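Local coordinates for putative HTH-type transcriptional regulator PF0864 (Pyrococcus furiosus, PDB 2IA0), which probably acts as a transcriptional regulator of the AsnC family that binds specific DNA sequences through a winged helix-turn-helix domain, at residues D19-R24 against E39-P44; L32-L37 against F50-L55; Y99-L104 against L111-S116. All coordinates share one frame; numbering follows the deposited sequence.

Interaction 1. Residues D19-R24 against E39-P44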
ATOM      1  N   ASP A  19      18.995  -8.629  12.549  1.00 14.40           N
ATOM      2  CA  ASP A  19      18.168  -7.462  12.240  1.00 15.57           C
ATOM      3  C   ASP A  19      17.017  -7.803  11.303  1.00 15.85           C
ATOM      4  O   ASP A  19      15.870  -7.492  11.618  1.00 16.25           O
ATOM      5  CB  ASP A  19      19.017  -6.332  11.658  1.00 16.08           C
ATOM      6  CG  ASP A  19      19.847  -5.629  12.726  1.00 18.90           C
ATOM      7  OD1 ASP A  19      20.996  -5.232  12.424  1.00 20.36           O
ATOM      8  OD2 ASP A  19      19.358  -5.503  13.884  1.00 22.41           O
ATOM      9  N   ARG A  20      17.337  -8.460  10.177  1.00 15.52           N
ATOM     10  CA  ARG A  20      16.363  -8.840   9.150  1.00 15.46           C
ATOM     11  C   ARG A  20      15.341  -9.818   9.680  1.00 15.27           C
ATOM     12  O   ARG A  20      14.140  -9.673   9.413  1.00 14.45           O
ATOM     13  CB  ARG A  20      17.058  -9.456   7.918  1.00 15.60           C
ATOM     14  CG  ARG A  20      17.884  -8.472   7.099  1.00 16.06           C
ATOM     15  CD  ARG A  20      18.626  -9.176   5.944  1.00 18.93           C
ATOM     16  NE  ARG A  20      19.865  -8.470   5.576  1.00 21.42           N
ATOM     17  CZ  ARG A  20      21.100  -8.898   5.884  1.00 24.61           C
ATOM     18  NH1 ARG A  20      21.281 -10.038   6.542  1.00 23.74           N
ATOM     19  NH2 ARG A  20      22.171  -8.197   5.517  1.00 26.15           N
ATOM     20  N   ASN A  21      15.820 -10.814  10.429  1.00 15.53           N
ATOM     21  CA  ASN A  21      14.952 -11.806  11.019  1.00 16.37           C
ATOM     22  C   ASN A  21      13.928 -11.220  11.979  1.00 16.59           C
ATOM     23  O   ASN A  21      12.777 -11.619  11.920  1.00 18.02           O
ATOM     24  CB  ASN A  21      15.756 -12.908  11.693  1.00 17.29           C
ATOM     25  CG  ASN A  21      16.182 -13.988  10.728  1.00 18.33           C
ATOM     26  OD1 ASN A  21      15.487 -14.269   9.763  1.00 21.56           O
ATOM     27  ND2 ASN A  21      17.335 -14.608  10.990  1.00 20.11           N
ATOM     28  N   ILE A  22      14.344 -10.288  12.848  1.00 16.27           N
ATOM     29  CA  ILE A  22      13.441  -9.502  13.712  1.00 15.81           C
ATOM     30  C   ILE A  22      12.386  -8.735  12.910  1.00 16.13           C
ATOM     31  O   ILE A  22      11.208  -8.774  13.235  1.00 16.19           O
ATOM     32  CB  ILE A  22      14.225  -8.448  14.581  1.00 15.92           C
ATOM     33  CG1 ILE A  22      15.005  -9.107  15.726  1.00 16.02           C
ATOM     34  CG2 ILE A  22      13.288  -7.365  15.154  1.00 14.22           C
ATOM     35  CD1 ILE A  22      16.013  -8.168  16.422  1.00 11.22           C
ATOM     36  N   LEU A  23      12.823  -7.997  11.894  1.00 15.99           N
ATOM     37  CA  LEU A  23      11.897  -7.250  11.048  1.00 16.48           C
ATOM     38  C   LEU A  23      10.842  -8.117  10.355  1.00 16.50           C
ATOM     39  O   LEU A  23       9.690  -7.723  10.280  1.00 17.08           O
ATOM     40  CB  LEU A  23      12.654  -6.434  10.012  1.00 16.41           C
ATOM     41  CG  LEU A  23      13.582  -5.366  10.576  1.00 15.66           C
ATOM     42  CD1 LEU A  23      14.451  -4.839   9.480  1.00 15.13           C
ATOM     43  CD2 LEU A  23      12.813  -4.253  11.267  1.00 12.62           C
ATOM     44  N   ARG A  24      11.250  -9.292   9.867  1.00 16.92           N
ATOM     45  CA  ARG A  24      10.353 -10.241   9.180  1.00 16.66           C
ATOM     46  C   ARG A  24       9.218 -10.668  10.080  1.00 16.00           C
ATOM     47  O   ARG A  24       8.069 -10.607   9.675  1.00 15.61           O
ATOM     48  CB  ARG A  24      11.110 -11.473   8.711  1.00 16.50           C
ATOM     49  CG  ARG A  24      12.002 -11.226   7.524  1.00 19.36           C
ATOM     50  CD  ARG A  24      12.891 -12.446   7.260  1.00 23.48           C
ATOM     51  NE  ARG A  24      13.321 -12.451   5.871  1.00 25.25           N
ATOM     52  CZ  ARG A  24      14.586 -12.436   5.459  1.00 26.91           C
ATOM     53  NH1 ARG A  24      14.841 -12.435   4.152  1.00 29.45           N
ATOM     54  NH2 ARG A  24      15.593 -12.439   6.325  1.00 24.83           N
ATOM     55  N   GLU A  39      12.784 -16.306  22.161  1.00 18.49           N
ATOM     56  CA  GLU A  39      12.485 -17.731  22.066  1.00 19.19           C
ATOM     57  C   GLU A  39      12.471 -18.199  20.608  1.00 18.60           C
ATOM     58  O   GLU A  39      13.121 -19.176  20.274  1.00 18.67           O
ATOM     59  CB  GLU A  39      11.168 -17.995  22.815  1.00 19.72           C
ATOM     60  CG  GLU A  39      10.288 -19.113  22.351  1.00 22.91           C
ATOM     61  CD  GLU A  39       8.921 -19.062  23.037  1.00 25.93           C
ATOM     62  OE1 GLU A  39       8.125 -18.121  22.784  1.00 27.39           O
ATOM     63  OE2 GLU A  39       8.634 -19.970  23.836  1.00 29.26           O
ATOM     64  N   GLN A  40      11.792 -17.462  19.727  1.00 18.05           N
ATOM     65  CA  GLN A  40      11.723 -17.822  18.297  1.00 16.98           C
ATOM     66  C   GLN A  40      13.044 -17.686  17.539  1.00 16.94           C
ATOM     67  O   GLN A  40      13.299 -18.417  16.582  1.00 17.11           O
ATOM     68  CB  GLN A  40      10.596 -17.061  17.589  1.00 16.29           C
ATOM     69  CG  GLN A  40       9.194 -17.479  18.075  1.00 15.87           C
ATOM     70  CD  GLN A  40       8.083 -16.755  17.343  1.00 16.90           C
ATOM     71  OE1 GLN A  40       8.264 -16.338  16.216  1.00 19.07           O
ATOM     72  NE2 GLN A  40       6.928 -16.596  17.990  1.00 15.70           N
ATOM     73  N   LEU A  41      13.891 -16.768  17.985  1.00 17.04           N
ATOM     74  CA  LEU A  41      15.136 -16.449  17.294  1.00 17.17           C
ATOM     75  C   LEU A  41      16.344 -17.075  17.970  1.00 17.39           C
ATOM     76  O   LEU A  41      17.376 -17.247  17.332  1.00 17.45           O
ATOM     77  CB  LEU A  41      15.305 -14.913  17.107  1.00 16.88           C
ATOM     78  CG  LEU A  41      14.367 -14.228  16.078  1.00 17.31           C
ATOM     79  CD1 LEU A  41      14.472 -12.729  16.124  1.00 19.22           C
ATOM     80  CD2 LEU A  41      14.597 -14.711  14.642  1.00 15.24           C
ATOM     81  N   LYS A  42      16.198 -17.422  19.255  1.00 17.85           N
ATOM     82  CA  LYS A  42      17.239 -18.087  20.049  1.00 18.29           C
ATOM     83  C   LYS A  42      18.401 -17.149  20.325  1.00 18.66           C
ATOM     84  O   LYS A  42      19.555 -17.486  20.082  1.00 18.66           O
ATOM     85  CB  LYS A  42      17.715 -19.387  19.385  1.00 18.77           C
ATOM     86  CG  LYS A  42      16.590 -20.359  19.014  1.00 19.38           C
ATOM     87  CD  LYS A  42      17.153 -21.613  18.381  1.00 23.63           C
ATOM     88  CE  LYS A  42      16.050 -22.665  18.133  1.00 24.87           C
ATOM     89  NZ  LYS A  42      16.559 -23.784  17.282  1.00 23.72           N
ATOM     90  N   LYS A  43      18.052 -15.973  20.843  1.00 18.97           N
ATOM     91  CA  LYS A  43      18.952 -14.867  21.140  1.00 19.06           C
ATOM     92  C   LYS A  43      18.559 -14.329  22.509  1.00 18.96           C
ATOM     93  O   LYS A  43      17.378 -14.385  22.856  1.00 19.72           O
ATOM     94  CB  LYS A  43      18.759 -13.760  20.096  1.00 19.48           C
ATOM     95  CG  LYS A  43      19.885 -13.623  19.089  1.00 20.57           C
ATOM     96  CD  LYS A  43      20.156 -14.915  18.377  1.00 24.59           C
ATOM     97  CE  LYS A  43      21.384 -14.833  17.515  1.00 28.26           C
ATOM     98  NZ  LYS A  43      21.336 -16.008  16.617  1.00 30.41           N
ATOM     99  N   PRO A  44      19.525 -13.820  23.304  1.00 18.18           N
ATOM    100  CA  PRO A  44      19.115 -13.316  24.607  1.00 18.01           C
ATOM    101  C   PRO A  44      18.127 -12.157  24.465  1.00 18.24           C
ATOM    102  O   PRO A  44      18.226 -11.362  23.511  1.00 18.64           O
ATOM    103  CB  PRO A  44      20.427 -12.826  25.226  1.00 17.81           C
ATOM    104  CG  PRO A  44      21.478 -13.474  24.482  1.00 16.77           C
ATOM    105  CD  PRO A  44      20.975 -13.665  23.095  1.00 17.69           C
TER
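Arg51 NH1, on helix 45-57, is held by two carboxylates at the start of helix 17-26, those of Asp19 (through OD2) and Asp16 (through OD1), and Ile22, which packs on this arginine, meets Leu41 across the contact. The contact itself is apolar and small, 113 Å² of buried surface, most of it contributed by Leu41. The two methyls of this leucine divide the work. CD1 lies against Ile22, 3.7 Å from CG1, and is also 4.1 Å from Ile22 N, so it rests partly on the helix backbone. CD2 meets Asn21 at CB, 3.6 Å away, which means that the asparagine joins through the root of its side chain and not through its amide. CB of Leu41 already points at helix 17-26, and with CG anti to the carbonyl carbon (chi1 -71°) the two methyls are carried onto Asn21 and Ile22; the side chains of Leu41 and Ile22 meet at about a right angle. Helix 34-41 ends here: Lys42 is the first residue to leave helical geometry, with phi 70°, and the chain turns toward Pro44, the N-cap of helix 45-57. This is the turn of the predicted helix-turn-helix. Leu18 and Leu25 of helix 17-26 also touch Leu41, so the last turn of helix 34-41 packs against helix 17-26, while Ile22 also packs on Ile52 of helix 45-57.

Interaction 2. Residues L32-L37 against F50-L55; sequences LTISEL and FRIKKL
Ile52 puts one methyl, CD1, against both Leu37 and Ile34, and this is one of the places where the two helices of the predicted helix-turn-helix motif meet, 34-41 and 45-57; in AsnC-type regulators the second is probably the recognition helix. The tighter of the two approaches is Ile52 CD1 to Leu37 CD1, 3.7 Å, methyl to methyl. The other, Ile52 CD1 to Ile34 CG1, is looser at 4.2 Å and falls on the middle of the isoleucine chain. Ile52 gets there with CG1 anti to its carbonyl carbon (chi1 -71°) and CD1 extended beyond it, so the long branch, not CG2, makes the contact; the nearest CA atoms, Ile34 and Ile52, are 8.8 Å apart. In both pairs the side chains cross obliquely.

A second shell surrounds these atoms. Leu37 also packs on Ile48 and on Leu25 of helix 17-26, Ile34 on Ile48 and His49, and Ile52 on Ile22 of helix 17-26 and on Tyr64 of strand 61-68, which joins the motif to the strand that follows it.

Farther out, the start of helix 34-41 is fixed by Thr33 at its N-cap. Leu37 N bonds back to Thr33 O, and Glu36 folds over the helix start as in the glutamate half of a capping box. Its OE2 takes two bonds: a nearly straight one (173°) from Thr33 N at 2.9 Å, 32° out of the carboxylate plane, and one from Thr33 OG1 at 2.8 Å, received by the anti lone pair.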
ATOM      1  N   LEU A  32       4.173  -9.452  18.584  1.00 18.26           N
ATOM      2  CA  LEU A  32       5.233 -10.301  19.160  1.00 18.08           C
ATOM      3  C   LEU A  32       6.114  -9.507  20.100  1.00 18.61           C
ATOM      4  O   LEU A  32       6.707  -8.501  19.698  1.00 19.06           O
ATOM      5  CB  LEU A  32       6.094 -10.916  18.069  1.00 17.81           C
ATOM      6  CG  LEU A  32       5.554 -12.097  17.277  1.00 16.96           C
ATOM      7  CD1 LEU A  32       6.373 -12.236  16.027  1.00 16.68           C
ATOM      8  CD2 LEU A  32       5.619 -13.347  18.085  1.00 16.72           C
ATOM      9  N   THR A  33       6.191  -9.963  21.352  1.00 18.72           N
ATOM     10  CA  THR A  33       6.988  -9.312  22.383  1.00 18.39           C
ATOM     11  C   THR A  33       8.439  -9.768  22.307  1.00 18.80           C
ATOM     12  O   THR A  33       8.766 -10.698  21.584  1.00 19.56           O
ATOM     13  CB  THR A  33       6.486  -9.660  23.783  1.00 18.47           C
ATOM     14  OG1 THR A  33       6.558 -11.076  23.950  1.00 19.22           O
ATOM     15  CG2 THR A  33       5.041  -9.164  24.028  1.00 18.20           C
ATOM     16  N   ILE A  34       9.296  -9.134  23.100  1.00 18.34           N
ATOM     17  CA  ILE A  34      10.719  -9.417  23.112  1.00 18.19           C
ATOM     18  C   ILE A  34      11.026 -10.849  23.545  1.00 17.92           C
ATOM     19  O   ILE A  34      11.892 -11.500  22.981  1.00 17.40           O
ATOM     20  CB  ILE A  34      11.469  -8.374  24.015  1.00 18.66           C
ATOM     21  CG1 ILE A  34      11.670  -7.066  23.240  1.00 20.33           C
ATOM     22  CG2 ILE A  34      12.804  -8.898  24.490  1.00 17.56           C
ATOM     23  CD1 ILE A  34      11.500  -5.824  24.127  1.00 24.65           C
ATOM     24  N   SER A  35      10.312 -11.332  24.554  1.00 17.85           N
ATOM     25  CA  SER A  35      10.593 -12.641  25.092  1.00 18.27           C
ATOM     26  C   SER A  35      10.187 -13.725  24.120  1.00 18.14           C
ATOM     27  O   SER A  35      10.894 -14.729  24.000  1.00 18.68           O
ATOM     28  CB  SER A  35      10.003 -12.823  26.507  1.00 18.36           C
ATOM     29  OG  SER A  35       8.662 -13.255  26.501  1.00 19.50           O
ATOM     30  N   GLU A  36       9.082 -13.501  23.399  1.00 18.59           N
ATOM     31  CA  GLU A  36       8.641 -14.381  22.293  1.00 17.73           C
ATOM     32  C   GLU A  36       9.589 -14.333  21.115  1.00 17.96           C
ATOM     33  O   GLU A  36       9.849 -15.351  20.485  1.00 18.31           O
ATOM     34  CB  GLU A  36       7.271 -13.975  21.794  1.00 17.89           C
ATOM     35  CG  GLU A  36       6.124 -14.274  22.726  1.00 17.56           C
ATOM     36  CD  GLU A  36       4.854 -13.617  22.234  1.00 17.58           C
ATOM     37  OE1 GLU A  36       3.938 -14.326  21.760  1.00 20.14           O
ATOM     38  OE2 GLU A  36       4.786 -12.375  22.281  1.00 16.39           O
ATOM     39  N   LEU A  37      10.115 -13.152  20.803  1.00 17.90           N
ATOM     40  CA  LEU A  37      11.096 -13.023  19.710  1.00 17.26           C
ATOM     41  C   LEU A  37      12.420 -13.687  20.056  1.00 17.40           C
ATOM     42  O   LEU A  37      13.102 -14.237  19.190  1.00 17.99           O
ATOM     43  CB  LEU A  37      11.331 -11.560  19.364  1.00 16.47           C
ATOM     44  CG  LEU A  37      10.268 -10.853  18.547  1.00 15.90           C
ATOM     45  CD1 LEU A  37      10.434  -9.370  18.749  1.00 14.33           C
ATOM     46  CD2 LEU A  37      10.336 -11.234  17.066  1.00 13.37           C
ATOM     47  N   PHE A  50      17.583  -4.329  22.617  1.00 17.88           N
ATOM     48  CA  PHE A  50      18.530  -3.372  22.061  1.00 17.29           C
ATOM     49  C   PHE A  50      18.416  -3.182  20.535  1.00 17.43           C
ATOM     50  O   PHE A  50      18.348  -2.050  20.061  1.00 17.36           O
ATOM     51  CB  PHE A  50      19.956  -3.759  22.459  1.00 16.33           C
ATOM     52  CG  PHE A  50      21.019  -2.914  21.819  1.00 15.59           C
ATOM     53  CD1 PHE A  50      21.767  -3.405  20.741  1.00 13.90           C
ATOM     54  CD2 PHE A  50      21.287  -1.631  22.291  1.00 12.84           C
ATOM     55  CE1 PHE A  50      22.762  -2.623  20.141  1.00 13.29           C
ATOM     56  CE2 PHE A  50      22.285  -0.851  21.700  1.00 13.83           C
ATOM     57  CZ  PHE A  50      23.020  -1.350  20.621  1.00 12.56           C
ATOM     58  N   ARG A  51      18.417  -4.284  19.787  1.00 17.96           N
ATOM     59  CA  ARG A  51      18.195  -4.265  18.330  1.00 18.35           C
ATOM     60  C   ARG A  51      16.907  -3.536  17.949  1.00 18.35           C
ATOM     61  O   ARG A  51      16.914  -2.744  17.034  1.00 18.79           O
ATOM     62  CB  ARG A  51      18.133  -5.681  17.741  1.00 18.02           C
ATOM     63  CG  ARG A  51      19.354  -6.531  17.948  1.00 18.33           C
ATOM     64  CD  ARG A  51      20.569  -5.825  17.438  1.00 18.76           C
ATOM     65  NE  ARG A  51      21.697  -6.739  17.256  1.00 18.29           N
ATOM     66  CZ  ARG A  51      22.021  -7.315  16.104  1.00 15.00           C
ATOM     67  NH1 ARG A  51      21.293  -7.088  15.025  1.00 17.17           N
ATOM     68  NH2 ARG A  51      23.075  -8.110  16.023  1.00 10.21           N
ATOM     69  N   ILE A  52      15.812  -3.799  18.650  1.00 18.57           N
ATOM     70  CA  ILE A  52      14.540  -3.132  18.344  1.00 19.31           C
ATOM     71  C   ILE A  52      14.558  -1.623  18.616  1.00 19.69           C
ATOM     72  O   ILE A  52      14.137  -0.839  17.747  1.00 20.59           O
ATOM     73  CB  ILE A  52      13.340  -3.830  19.036  1.00 19.73           C
ATOM     74  CG1 ILE A  52      13.075  -5.189  18.369  1.00 19.58           C
ATOM     75  CG2 ILE A  52      12.089  -2.964  18.983  1.00 19.56           C
ATOM     76  CD1 ILE A  52      12.236  -6.122  19.214  1.00 18.76           C
ATOM     77  N   LYS A  53      15.076  -1.214  19.787  1.00 19.53           N
ATOM     78  CA  LYS A  53      15.276   0.200  20.097  1.00 19.44           C
ATOM     79  C   LYS A  53      16.145   0.871  19.036  1.00 19.45           C
ATOM     80  O   LYS A  53      15.868   1.992  18.635  1.00 19.81           O
ATOM     81  CB  LYS A  53      15.874   0.408  21.503  1.00 19.81           C
ATOM     82  CG  LYS A  53      14.846   0.438  22.633  1.00 20.87           C
ATOM     83  CD  LYS A  53      15.489   0.374  24.029  1.00 25.60           C
ATOM     84  CE  LYS A  53      15.789   1.774  24.639  1.00 27.07           C
ATOM     85  NZ  LYS A  53      16.168   1.735  26.129  1.00 29.39           N
ATOM     86  N   LYS A  54      17.176   0.177  18.574  1.00 19.62           N
ATOM     87  CA  LYS A  54      18.120   0.735  17.615  1.00 20.42           C
ATOM     88  C   LYS A  54      17.478   0.934  16.235  1.00 20.51           C
ATOM     89  O   LYS A  54      17.697   1.966  15.591  1.00 21.39           O
ATOM     90  CB  LYS A  54      19.375  -0.144  17.534  1.00 20.51           C
ATOM     91  CG  LYS A  54      20.671   0.609  17.308  1.00 22.03           C
ATOM     92  CD  LYS A  54      21.124   1.389  18.564  1.00 23.40           C
ATOM     93  CE  LYS A  54      22.133   2.482  18.168  1.00 23.38           C
ATOM     94  NZ  LYS A  54      22.279   3.551  19.199  1.00 24.25           N
ATOM     95  N   LEU A  55      16.668  -0.033  15.793  1.00 20.14           N
ATOM     96  CA  LEU A  55      15.960   0.064  14.498  1.00 18.98           C
ATOM     97  C   LEU A  55      14.886   1.138  14.527  1.00 19.03           C
ATOM     98  O   LEU A  55      14.664   1.842  13.536  1.00 18.93           O
ATOM     99  CB  LEU A  55      15.358  -1.283  14.081  1.00 18.33           C
ATOM    100  CG  LEU A  55      16.319  -2.453  13.904  1.00 16.39           C
ATOM    101  CD1 LEU A  55      15.571  -3.759  14.007  1.00 15.35           C
ATOM    102  CD2 LEU A  55      17.066  -2.361  12.586  1.00 17.40           C
TER

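Interaction 3. Residues Y99-L104 against L111-S116; sequences YISSTL and LFVAKS
This is a buried helix-on-sheet contact in the dimeric alpha+beta barrel domain, whose βαββαβ order makes it ferredoxin-like: helix 91-105 lies over strand 110-116, an outermost strand of the four-stranded antiparallel sheet within this chain. Val113 carries the strand's side, directed toward the helix between Ser101 and Leu104, one turn apart. With CG1 anti to its backbone N (chi1 179°), it presents one methyl to each: CG1 lies 4.0 Å from Ser101 OG and 4.1 Å from Ser101 CA, while CG2 is 4.2 Å from Leu104 CB. The small side chain of Ser101 suits the close approach, 6.6 Å between the CA atoms of Ser101 and Val113. Ser101 OG is hydrogen-bonded to Ile97 O within the helix, and weakly to Lys159 NZ of the second subunit; toward Val113 it makes van der Waals contact.

Ile121 of strand 120-127 touches Val113, and Ala114, pointing off the other face, packs on Ile155 of the second subunit. Residues 113-115 also pair antiparallel with a strand of that subunit, so the sheet continues across the dimer. On the helix, Tyr99 O accepts from Thr103 N and, from the opposite face of its plane, from Thr103 OG1 at 3.0 Å.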
ATOM      1  N   TYR A  99      -2.433  20.990  -7.734  1.00 14.94           N
ATOM      2  CA  TYR A  99      -3.849  21.297  -7.531  1.00 14.99           C
ATOM      3  C   TYR A  99      -4.749  20.070  -7.682  1.00 15.92           C
ATOM      4  O   TYR A  99      -5.620  19.831  -6.857  1.00 16.32           O
ATOM      5  CB  TYR A  99      -4.277  22.410  -8.500  1.00 14.92           C
ATOM      6  CG  TYR A  99      -5.761  22.600  -8.657  1.00 13.83           C
ATOM      7  CD1 TYR A  99      -6.571  22.860  -7.559  1.00 14.94           C
ATOM      8  CD2 TYR A  99      -6.358  22.546  -9.914  1.00 15.87           C
ATOM      9  CE1 TYR A  99      -7.948  23.048  -7.697  1.00 15.66           C
ATOM     10  CE2 TYR A  99      -7.745  22.730 -10.069  1.00 16.96           C
ATOM     11  CZ  TYR A  99      -8.530  22.983  -8.952  1.00 18.00           C
ATOM     12  OH  TYR A  99      -9.903  23.184  -9.080  1.00 21.43           O
ATOM     13  N   ILE A 100      -4.567  19.308  -8.753  1.00 16.84           N
ATOM     14  CA  ILE A 100      -5.352  18.106  -8.947  1.00 17.72           C
ATOM     15  C   ILE A 100      -5.008  17.036  -7.902  1.00 18.00           C
ATOM     16  O   ILE A 100      -5.903  16.387  -7.383  1.00 18.47           O
ATOM     17  CB  ILE A 100      -5.192  17.546 -10.364  1.00 18.23           C
ATOM     18  CG1 ILE A 100      -5.560  18.615 -11.399  1.00 18.97           C
ATOM     19  CG2 ILE A 100      -6.070  16.303 -10.542  1.00 18.65           C
ATOM     20  CD1 ILE A 100      -4.940  18.339 -12.726  1.00 19.89           C
ATOM     21  N   SER A 101      -3.724  16.859  -7.602  1.00 18.06           N
ATOM     22  CA  SER A 101      -3.302  15.996  -6.501  1.00 18.94           C
ATOM     23  C   SER A 101      -4.017  16.280  -5.157  1.00 19.12           C
ATOM     24  O   SER A 101      -4.605  15.368  -4.577  1.00 18.10           O
ATOM     25  CB  SER A 101      -1.790  16.075  -6.331  1.00 18.81           C
ATOM     26  OG  SER A 101      -1.153  15.435  -7.428  1.00 20.62           O
ATOM     27  N   SER A 102      -3.977  17.544  -4.694  1.00 19.47           N
ATOM     28  CA  SER A 102      -4.624  17.983  -3.427  1.00 20.05           C
ATOM     29  C   SER A 102      -6.145  17.889  -3.399  1.00 19.55           C
ATOM     30  O   SER A 102      -6.748  17.645  -2.362  1.00 19.88           O
ATOM     31  CB  SER A 102      -4.252  19.436  -3.113  1.00 20.49           C
ATOM     32  OG  SER A 102      -2.856  19.592  -3.149  1.00 23.02           O
ATOM     33  N   THR A 103      -6.763  18.167  -4.533  1.00 19.74           N
ATOM     34  CA  THR A 103      -8.190  18.000  -4.701  1.00 19.70           C
ATOM     35  C   THR A 103      -8.532  16.514  -4.586  1.00 19.17           C
ATOM     36  O   THR A 103      -9.451  16.148  -3.867  1.00 19.72           O
ATOM     37  CB  THR A 103      -8.657  18.586  -6.055  1.00 19.78           C
ATOM     38  OG1 THR A 103      -8.525  20.011  -6.007  1.00 21.28           O
ATOM     39  CG2 THR A 103     -10.120  18.235  -6.355  1.00 19.53           C
ATOM     40  N   LEU A 104      -7.787  15.662  -5.275  1.00 18.33           N
ATOM     41  CA  LEU A 104      -8.077  14.238  -5.212  1.00 17.97           C
ATOM     42  C   LEU A 104      -7.848  13.677  -3.810  1.00 17.37           C
ATOM     43  O   LEU A 104      -8.679  12.931  -3.325  1.00 17.71           O
ATOM     44  CB  LEU A 104      -7.341  13.427  -6.299  1.00 17.52           C
ATOM     45  CG  LEU A 104      -7.726  13.717  -7.764  1.00 18.12           C
ATOM     46  CD1 LEU A 104      -6.892  12.903  -8.759  1.00 16.55           C
ATOM     47  CD2 LEU A 104      -9.220  13.533  -8.047  1.00 18.58           C
ATOM     48  N   LEU A 111      -7.180   6.518  -2.054  1.00 14.59           N
ATOM     49  CA  LEU A 111      -6.341   5.689  -1.184  1.00 14.86           C
ATOM     50  C   LEU A 111      -4.909   6.202  -0.966  1.00 14.61           C
ATOM     51  O   LEU A 111      -4.316   5.879   0.046  1.00 15.57           O
ATOM     52  CB  LEU A 111      -6.538   4.182  -1.424  1.00 15.45           C
ATOM     53  CG  LEU A 111      -7.554   3.440  -0.524  1.00 16.02           C
ATOM     54  CD1 LEU A 111      -8.555   4.301   0.283  1.00 16.00           C
ATOM     55  CD2 LEU A 111      -8.269   2.436  -1.341  1.00 15.46           C
ATOM     56  N   PHE A 112      -4.308   6.999  -1.835  1.00 13.95           N
ATOM     57  CA  PHE A 112      -3.393   6.734  -2.949  1.00 13.32           C
ATOM     58  C   PHE A 112      -3.384   7.660  -4.135  1.00 12.79           C
ATOM     59  O   PHE A 112      -4.162   7.506  -5.062  1.00 13.19           O
ATOM     60  CB  PHE A 112      -2.872   5.310  -3.234  1.00 13.24           C
ATOM     61  CG  PHE A 112      -1.456   5.321  -3.806  1.00 12.08           C
ATOM     62  CD1 PHE A 112      -0.345   5.299  -2.952  1.00 10.59           C
ATOM     63  CD2 PHE A 112      -1.240   5.430  -5.196  1.00 12.05           C
ATOM     64  CE1 PHE A 112       0.952   5.341  -3.463  1.00 11.51           C
ATOM     65  CE2 PHE A 112       0.073   5.455  -5.744  1.00 11.09           C
ATOM     66  CZ  PHE A 112       1.172   5.421  -4.873  1.00 11.75           C
ATOM     67  N   VAL A 113      -2.469   8.629  -4.063  1.00 12.10           N
ATOM     68  CA  VAL A 113      -2.231   9.614  -5.139  1.00 11.24           C
ATOM     69  C   VAL A 113      -0.728   9.768  -5.363  1.00 11.27           C
ATOM     70  O   VAL A 113       0.047   9.911  -4.402  1.00 11.69           O
ATOM     71  CB  VAL A 113      -2.910  11.003  -4.859  1.00 11.56           C
ATOM     72  CG1 VAL A 113      -2.627  12.005  -5.988  1.00  9.59           C
ATOM     73  CG2 VAL A 113      -4.461  10.849  -4.642  1.00 10.29           C
ATOM     74  N   ALA A 114      -0.310   9.679  -6.625  1.00 10.37           N
ATOM     75  CA  ALA A 114       1.102   9.840  -6.989  1.00 10.06           C
ATOM     76  C   ALA A 114       1.249  10.525  -8.327  1.00 10.11           C
ATOM     77  O   ALA A 114       0.332  10.524  -9.156  1.00 10.53           O
ATOM     78  CB  ALA A 114       1.844   8.508  -6.975  1.00  9.52           C
ATOM     79  N   LYS A 115       2.398  11.150  -8.510  1.00 10.38           N
ATOM     80  CA  LYS A 115       2.711  11.861  -9.729  1.00 11.44           C
ATOM     81  C   LYS A 115       3.722  11.001 -10.503  1.00 11.41           C
ATOM     82  O   LYS A 115       4.682  10.488  -9.922  1.00 11.16           O
ATOM     83  CB  LYS A 115       3.266  13.253  -9.365  1.00 12.27           C
ATOM     84  CG  LYS A 115       3.685  14.136 -10.538  1.00 13.56           C
ATOM     85  CD  LYS A 115       4.472  15.324 -10.039  1.00 14.77           C
ATOM     86  CE  LYS A 115       5.059  16.059 -11.224  1.00 16.61           C
ATOM     87  NZ  LYS A 115       5.645  17.366 -10.842  1.00 21.04           N
ATOM     88  N   SER A 116       3.474  10.816 -11.801  1.00 11.61           N
ATOM     89  CA  SER A 116       4.399  10.094 -12.679  1.00 10.92           C
ATOM     90  C   SER A 116       4.898  11.021 -13.776  1.00 10.94           C
ATOM     91  O   SER A 116       4.113  11.565 -14.561  1.00 10.41           O
ATOM     92  CB  SER A 116       3.756   8.839 -13.292  1.00 11.23           C
ATOM     93  OG  SER A 116       4.643   8.236 -14.229  1.00 10.35           O
TER

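How the interactions relate
Interactions 1 and 2 belong to one compact unit: their centres are 8 Å apart, their segments alternate along the chain, and both use helix 34-41. Together they connect all three helices of the N-terminal domain, 17-26, 34-41 and 45-57, with Ile22 of interaction 1 packing on Ile52 of interaction 2; Gln40 of the first contact also packs on Leu32 of the second. Interaction 3 comes later in the chain and stands apart on the opposite side of its centre, about 39 Å from interaction 1 and 37 Å from interaction 2, measured between centres. The separation matches two-domain architecture: the first two shape the probable DNA-binding domain, the third the dimer-forming barrel. The second subunit reaches interactions 1 and 3.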